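Sulfate permease family protein (Vibrio cholerae, PDB 4DGH) probably takes part in anion transport across the membrane, the piece described here being the cytoplasmic STAS domain of this SulP-type transporter. Local coordinates at residues T16-L21 and A121-I126. Numbering follows the deposited sequence.
Sequences TLPREL and AALTEI
Pro18, Glu20 and Leu21 meet Ala122, Leu123 and Ile126 where, in the STAS fold, the C-terminal helix 115-128 packs against the loop leading into strand 21-25, an outermost strand of the parallel sheet within the chain. The case illustrates how a turn can present apolar groups to a helix without any polar bond between them. Residues Pro18 to Leu21 form a type I beta turn, closed by Leu21 N to Pro18 O at 3.0 Å, and it directs three side chains at the helix.

Apolar contacts dominate. Leu21 turns both methyls to the helix, its chi1 of 175° setting CG opposite the backbone N: CD1 touches Ala122 CB at 3.7 Å, while CD2 lies 4.1 Å from Leu123 CD2. That same Leu123 methyl meets the CG and CD atoms of the proline ring, 3.7 Å from Pro18 CD, the two side chains crossing at about a right angle. Leu21 also packs on Ile51 and Ile53 of strand 51-55, and Leu123 on Leu9 of helix 3-11, so the contact joins sheet, turn and both terminal helices.

Glu20 joins in through CB and its carboxylate group, which lies against an isoleucine methyl: the bend at chi2 (90°) sets the carboxylate carbon CD beside Ile126 CG2, at 3.9 Å. On its other branch, Ile126 CD1 touches both Glu20 CB (3.8 Å) and Leu21 CB (3.7 Å).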
loop_
_atom_site.group_PDB
_atom_site.type_symbol
_atom_site.label_atom_id
_atom_site.label_comp_id
_atom_site.label_asym_id
_atom_site.label_seq_id
_atom_site.Cartn_x
_atom_site.Cartn_y
_atom_site.Cartn_z
ATOM N N THR A 16 19.366 -16.591 12.825
ATOM C CA THR A 16 18.017 -16.425 12.322
ATOM C C THR A 16 17.073 -16.261 13.539
ATOM O O THR A 16 17.342 -16.775 14.650
ATOM C CB THR A 16 17.534 -17.605 11.460
ATOM O OG1 THR A 16 17.349 -18.765 12.264
ATOM C CG2 THR A 16 18.439 -17.889 10.233
ATOM N N LEU A 17 15.981 -15.530 13.307
ATOM C CA LEU A 17 14.991 -15.303 14.333
ATOM C C LEU A 17 14.430 -16.690 14.669
ATOM O O LEU A 17 14.135 -17.508 13.754
ATOM C CB LEU A 17 13.844 -14.495 13.721
ATOM C CG LEU A 17 13.809 -12.971 13.852
ATOM C CD1 LEU A 17 12.488 -12.565 13.156
ATOM C CD2 LEU A 17 13.792 -12.553 15.326
ATOM N N PRO A 18 14.348 -17.007 15.951
ATOM C CA PRO A 18 13.764 -18.345 16.239
ATOM C C PRO A 18 12.308 -18.414 15.916
ATOM O O PRO A 18 11.599 -17.381 15.872
ATOM C CB PRO A 18 13.990 -18.545 17.714
ATOM C CG PRO A 18 14.003 -17.130 18.258
ATOM C CD PRO A 18 14.553 -16.224 17.173
ATOM N N ARG A 19 11.868 -19.653 15.692
ATOM C CA ARG A 19 10.496 -19.927 15.300
ATOM C C ARG A 19 9.454 -19.307 16.265
ATOM O O ARG A 19 8.337 -18.954 15.834
ATOM C CB ARG A 19 10.292 -21.456 15.391
ATOM C CG ARG A 19 9.579 -22.015 14.205
ATOM C CD ARG A 19 9.673 -23.541 14.278
ATOM N NE ARG A 19 9.095 -23.897 15.561
ATOM C CZ ARG A 19 7.814 -24.217 15.695
ATOM N NH1 ARG A 19 7.054 -24.288 14.603
ATOM N NH2 ARG A 19 7.308 -24.485 16.893
ATOM N N GLU A 20 9.792 -19.284 17.557
ATOM C CA GLU A 20 8.943 -18.681 18.588
ATOM C C GLU A 20 8.733 -17.178 18.595
ATOM O O GLU A 20 7.851 -16.739 19.327
ATOM C CB GLU A 20 9.304 -19.122 20.029
ATOM C CG GLU A 20 9.260 -20.609 20.145
ATOM C CD GLU A 20 10.597 -21.236 19.827
ATOM O OE1 GLU A 20 11.494 -20.686 19.066
ATOM O OE2 GLU A 20 10.796 -22.268 20.472
ATOM N N LEU A 21 9.490 -16.401 17.790
ATOM C CA LEU A 21 9.395 -14.940 17.907
ATOM C C LEU A 21 9.038 -14.357 16.533
ATOM O O LEU A 21 9.666 -14.722 15.510
ATOM C CB LEU A 21 10.766 -14.446 18.337
ATOM C CG LEU A 21 10.913 -12.935 18.400
ATOM C CD1 LEU A 21 9.973 -12.426 19.482
ATOM C CD2 LEU A 21 12.331 -12.656 18.789
ATOM N N ALA A 121 15.039 -9.124 25.493
ATOM C CA ALA A 121 14.117 -9.752 26.446
ATOM C C ALA A 121 13.371 -10.958 25.885
ATOM O O ALA A 121 13.163 -11.953 26.607
ATOM C CB ALA A 121 13.128 -8.770 27.011
ATOM N N ALA A 122 12.964 -10.895 24.634
ATOM C CA ALA A 122 12.179 -12.002 24.066
ATOM C C ALA A 122 13.068 -13.223 23.883
ATOM O O ALA A 122 12.670 -14.389 24.189
ATOM C CB ALA A 122 11.640 -11.626 22.672
ATOM N N LEU A 123 14.258 -12.986 23.372
ATOM C CA LEU A 123 15.180 -14.131 23.092
ATOM C C LEU A 123 15.552 -14.776 24.425
ATOM O O LEU A 123 15.656 -16.014 24.524
ATOM C CB LEU A 123 16.429 -13.684 22.374
ATOM C CG LEU A 123 16.257 -13.139 20.930
ATOM C CD1 LEU A 123 17.560 -12.470 20.435
ATOM C CD2 LEU A 123 15.843 -14.325 20.087
ATOM N N THR A 124 15.694 -13.973 25.468
ATOM C CA THR A 124 15.970 -14.518 26.805
ATOM C C THR A 124 14.801 -15.348 27.363
ATOM O O THR A 124 15.019 -16.427 27.950
ATOM C CB THR A 124 16.243 -13.366 27.777
ATOM O OG1 THR A 124 17.473 -12.736 27.386
ATOM C CG2 THR A 124 16.389 -13.872 29.261
ATOM N N GLU A 125 13.578 -14.847 27.204
ATOM C CA GLU A 125 12.387 -15.584 27.621
ATOM C C GLU A 125 12.186 -16.897 26.837
ATOM O O GLU A 125 11.850 -17.945 27.405
ATOM C CB GLU A 125 11.140 -14.716 27.508
ATOM C CG GLU A 125 9.853 -15.498 27.718
ATOM C CD GLU A 125 8.662 -14.594 28.064
ATOM O OE1 GLU A 125 8.787 -13.326 28.038
ATOM O OE2 GLU A 125 7.585 -15.150 28.364
ATOM N N ILE A 126 12.434 -16.863 25.539
ATOM C CA ILE A 126 12.352 -18.090 24.735
ATOM C C ILE A 126 13.388 -19.127 25.167
ATOM O O ILE A 126 13.089 -20.329 25.240
ATOM C CB ILE A 126 12.437 -17.772 23.212
ATOM C CG1 ILE A 126 11.116 -17.113 22.815
ATOM C CG2 ILE A 126 12.594 -19.065 22.411
ATOM C CD1 ILE A 126 11.142 -16.142 21.622
#